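Cytidine deaminase (Burkholderia pseudomallei, PDB 3DMO) probably uses a catalytic zinc ion to deaminate cytidine and 2'-deoxycytidine to uridine and 2'-deoxyuridine, salvaging these nucleosides for UMP synthesis. Local coordinates at residues A36-N41 with G78-I83; V102-G107 with T125-L130. All blocks are in the same frame, centred on the assembly; numbering follows the deposited sequence.

Contact 1: residues A36-N41 with G78-I83; sequences AALVTN and GEFAAI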
# COMPACT_ATOMS: atom_id res chain seq x y z
N ALA A 36 5.32 12.97 -13.05
CA ALA A 36 4.52 14.03 -12.46
C ALA A 36 5.42 15.19 -12.12
O ALA A 36 6.61 15.02 -11.87
CB ALA A 36 3.80 13.53 -11.21
N ALA A 37 4.84 16.38 -12.14
CA ALA A 37 5.56 17.57 -11.70
C ALA A 37 4.64 18.43 -10.87
O ALA A 37 3.53 18.76 -11.29
CB ALA A 37 6.09 18.35 -12.89
N LEU A 38 5.12 18.78 -9.68
CA LEU A 38 4.35 19.47 -8.67
C LEU A 38 4.97 20.85 -8.48
O LEU A 38 6.19 20.96 -8.33
CB LEU A 38 4.46 18.68 -7.36
CG LEU A 38 3.80 19.12 -6.07
CD1 LEU A 38 2.27 19.11 -6.20
CD2 LEU A 38 4.26 18.19 -4.97
N VAL A 39 4.15 21.89 -8.50
CA VAL A 39 4.66 23.24 -8.29
C VAL A 39 4.07 23.79 -7.00
O VAL A 39 2.87 23.70 -6.79
CB VAL A 39 4.44 24.20 -9.50
CG1 VAL A 39 2.95 24.39 -9.82
CG2 VAL A 39 5.15 25.55 -9.26
N THR A 40 4.93 24.34 -6.15
CA THR A 40 4.52 24.76 -4.82
C THR A 40 4.05 26.22 -4.79
O THR A 40 4.16 26.93 -5.79
CB THR A 40 5.68 24.61 -3.81
OG1 THR A 40 6.72 25.53 -4.15
CG2 THR A 40 6.25 23.19 -3.85
N ASN A 41 3.57 26.64 -3.63
CA ASN A 41 3.18 28.03 -3.39
C ASN A 41 4.26 29.08 -3.71
O ASN A 41 3.93 30.18 -4.16
CB ASN A 41 2.60 28.19 -1.96
CG ASN A 41 3.54 27.71 -0.86
OD1 ASN A 41 4.65 27.24 -1.10
ND2 ASN A 41 3.09 27.83 0.39
N GLY A 78 -1.45 21.70 1.66
CA GLY A 78 -2.04 22.96 1.23
C GLY A 78 -1.05 23.93 0.60
O GLY A 78 -1.45 25.01 0.16
N GLU A 79 0.22 23.55 0.55
CA GLU A 79 1.25 24.44 -0.02
C GLU A 79 1.55 24.19 -1.49
O GLU A 79 2.59 24.63 -2.00
CB GLU A 79 2.55 24.36 0.78
CG GLU A 79 2.43 24.97 2.15
CD GLU A 79 3.78 25.29 2.75
OE1 GLU A 79 4.49 24.36 3.17
OE2 GLU A 79 4.11 26.49 2.81
N PHE A 80 0.64 23.49 -2.18
CA PHE A 80 0.83 23.16 -3.60
C PHE A 80 -0.17 23.87 -4.50
O PHE A 80 -1.36 23.94 -4.20
CB PHE A 80 0.81 21.64 -3.80
CG PHE A 80 1.68 20.92 -2.82
CD1 PHE A 80 1.12 20.20 -1.76
CD2 PHE A 80 3.07 21.02 -2.91
CE1 PHE A 80 1.94 19.57 -0.83
CE2 PHE A 80 3.90 20.39 -1.98
CZ PHE A 80 3.33 19.66 -0.94
N ALA A 81 0.35 24.43 -5.59
CA ALA A 81 -0.47 25.16 -6.56
C ALA A 81 -1.08 24.23 -7.61
O ALA A 81 -2.26 24.34 -7.95
CB ALA A 81 0.35 26.24 -7.23
N ALA A 82 -0.26 23.32 -8.14
CA ALA A 82 -0.67 22.46 -9.25
C ALA A 82 0.22 21.23 -9.36
O ALA A 82 1.41 21.26 -8.97
CB ALA A 82 -0.63 23.23 -10.58
N ILE A 83 -0.35 20.16 -9.91
CA ILE A 83 0.41 18.97 -10.28
C ILE A 83 0.04 18.56 -11.71
O ILE A 83 -1.13 18.57 -12.08
CB ILE A 83 0.18 17.81 -9.26
CG1 ILE A 83 1.17 16.65 -9.49
CG2 ILE A 83 -1.28 17.36 -9.23
CD1 ILE A 83 1.14 15.60 -8.38
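Glu79 meets Asn41 twice where the two strands open into loops. Its carbonyl O accepts from Asn41 N at 2.8 Å, the donor standing 36° out of the carbonyl plane, and its OE2 takes Asn41 ND2 at 2.9 Å on the anti side but tilted out of the carboxylate plane. The amide lies nearly perpendicular to that carboxylate (87°), while OE1 is paired with Arg76. Next comes Phe80, whose CD2 lies 3.7 Å from Leu38 CD2; Thr40 CG2 reaches the same ring at its edge, near the ring plane. Leu67, Ala70 and Leu71 of helix 62-72 pack against Leu38 and Phe80. At Ala81 and Ala82 the antiparallel pairing slips by one residue, a classic beta bulge within the central sheet of the deaminase fold: Val39 O receives Ala81 N at 2.9 Å and Ala82 N in a longer, weak bond. Ala82 O accepts Val39 N at 2.9 Å, almost straight at the hydrogen. With CG1 set between backbone N and carbonyl carbon (chi1 61°), Val39 lays that methyl 3.8 Å from Ala82 CB. Ile83, back on the face of Leu38, sets its CB 3.9 Å from Leu38 CD1 and comes close to Glu63, probably the catalytic proton donor.

Contact 2: residues V102-G107 with T125-L130; sequences VMIELG and TSAGDL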
# COMPACT_ATOMS: atom_id res chain seq x y z
N VAL A 102 -4.14 10.53 -1.60
CA VAL A 102 -2.95 11.27 -1.14
C VAL A 102 -2.97 12.72 -1.65
O VAL A 102 -2.69 13.65 -0.90
CB VAL A 102 -1.65 10.55 -1.54
CG1 VAL A 102 -0.42 11.40 -1.23
CG2 VAL A 102 -1.56 9.20 -0.83
N MET A 103 -3.35 12.91 -2.92
CA MET A 103 -3.51 14.25 -3.46
C MET A 103 -4.52 15.09 -2.70
O MET A 103 -4.29 16.28 -2.48
CB MET A 103 -3.89 14.22 -4.95
CG MET A 103 -2.74 13.85 -5.85
SD MET A 103 -3.16 14.11 -7.58
CE MET A 103 -4.39 12.86 -7.84
N ILE A 104 -5.63 14.48 -2.28
CA ILE A 104 -6.65 15.26 -1.59
C ILE A 104 -6.20 15.68 -0.18
O ILE A 104 -6.46 16.80 0.24
CB ILE A 104 -8.07 14.61 -1.63
CG1 ILE A 104 -9.13 15.72 -1.74
CG2 ILE A 104 -8.30 13.66 -0.44
CD1 ILE A 104 -10.52 15.24 -2.05
N GLU A 105 -5.50 14.78 0.52
CA GLU A 105 -4.98 15.09 1.85
C GLU A 105 -3.84 16.12 1.82
O GLU A 105 -3.85 17.10 2.57
CB GLU A 105 -4.55 13.82 2.57
CG GLU A 105 -3.84 14.09 3.88
CD GLU A 105 -4.29 13.17 4.98
OE1 GLU A 105 -5.07 12.24 4.70
OE2 GLU A 105 -3.85 13.40 6.13
N LEU A 106 -2.87 15.92 0.92
CA LEU A 106 -1.71 16.79 0.85
C LEU A 106 -1.94 18.08 0.05
O LEU A 106 -1.39 19.13 0.39
CB LEU A 106 -0.50 16.02 0.33
CG LEU A 106 -0.05 14.82 1.18
CD1 LEU A 106 1.17 14.15 0.55
CD2 LEU A 106 0.26 15.26 2.62
N GLY A 107 -2.77 18.01 -0.98
CA GLY A 107 -3.01 19.17 -1.85
C GLY A 107 -4.30 19.92 -1.55
O GLY A 107 -4.46 21.06 -1.99
N THR A 125 -8.42 19.37 -14.07
CA THR A 125 -9.41 19.04 -13.07
C THR A 125 -8.87 19.45 -11.69
O THR A 125 -7.91 20.21 -11.60
CB THR A 125 -9.83 17.54 -13.18
OG1 THR A 125 -10.87 17.25 -12.24
CG2 THR A 125 -8.64 16.58 -12.98
N SER A 126 -9.51 18.97 -10.62
CA SER A 126 -9.07 19.25 -9.25
C SER A 126 -9.03 17.94 -8.46
O SER A 126 -9.65 16.95 -8.86
CB SER A 126 -10.00 20.26 -8.57
OG SER A 126 -11.26 19.68 -8.27
N ALA A 127 -8.30 17.93 -7.34
CA ALA A 127 -8.24 16.73 -6.49
C ALA A 127 -9.63 16.36 -5.98
O ALA A 127 -9.98 15.17 -5.91
CB ALA A 127 -7.27 16.93 -5.34
N GLY A 128 -10.43 17.37 -5.64
CA GLY A 128 -11.79 17.14 -5.17
C GLY A 128 -12.70 16.53 -6.23
O GLY A 128 -13.50 15.64 -5.93
N ASP A 129 -12.59 17.00 -7.47
CA ASP A 129 -13.40 16.44 -8.57
C ASP A 129 -13.03 14.99 -8.87
O ASP A 129 -13.90 14.19 -9.23
CB ASP A 129 -13.25 17.28 -9.84
CG ASP A 129 -13.91 18.65 -9.72
OD1 ASP A 129 -14.91 18.79 -9.00
OD2 ASP A 129 -13.40 19.59 -10.35
N LEU A 130 -11.75 14.65 -8.72
CA LEU A 130 -11.26 13.29 -8.95
C LEU A 130 -11.72 12.31 -7.87
O LEU A 130 -11.80 11.10 -8.11
CB LEU A 130 -9.73 13.28 -9.06
CG LEU A 130 -9.12 13.83 -10.34
CD1 LEU A 130 -7.63 14.00 -10.14
CD2 LEU A 130 -9.40 12.92 -11.53
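Ala127, the first residue of the short helix 127-130, presents its methyl to one side of helix 97-107. That CB lies 4.3 Å from Met103 CB and 4.2 Å from Ile104 CG1, so the small side chain sits against two consecutive residues of the longer helix. Ile104 extends past it: CD1 rests 3.9 Å from Gly128 CA and equally near Ala127 O. Beyond the contact, Pro109, Ala134 and Tyr136 also pack on Ile104. Met103 reaches in the other direction. Its chain is extended at chi2 but turns at chi3 (-68°), which carries CE round to within 4.1 Å of Leu130 CD1, nearly one helical turn on from Ala127. The same side chain packs on Pro95 and lies about 5 Å, side chain to side chain, from Cys99, a ligand of the zinc ion. Ser126, the N-cap, holds the start of the short helix by accepting Asp129 N on OG at 3.1 Å. Arg100 NH1, a turn earlier on the long helix, is hydrogen-bonded to Leu130 O. Between 102-107 and 125-130 themselves, mainly methyl and methylene groups touch, with the Ala127 carbonyl and Gly128 CA, which implies that dispersion and the exclusion of water hold these two segments together.

The centres of contacts 1 and 2 lie about 11 Å apart, and the two follow in series along the chain: contact 1 closes before contact 2 opens. Contact 1 pairs neighbouring strands 34-40 and 80-87 inside the mixed sheet; contact 2 packs helix 97-107, the next element after strand 80-87, on the short helix that follows strand 122-126, outermost in this chain's sheet. They meet directly. Gly78 N probably donates to Leu106 O at 2.9 Å, and Ile83 CG2 packs on Met103 SD at 4.1 Å. Helix 97-107 also carries zinc ligand Cys99, while its Glu105 accepts a hydrogen bond from Ala54 N and is hydrogen-bonded to the Tyr26 and Tyr29 hydroxyls, all of the second subunit, so this helix joins sheet, metal site and subunit interface.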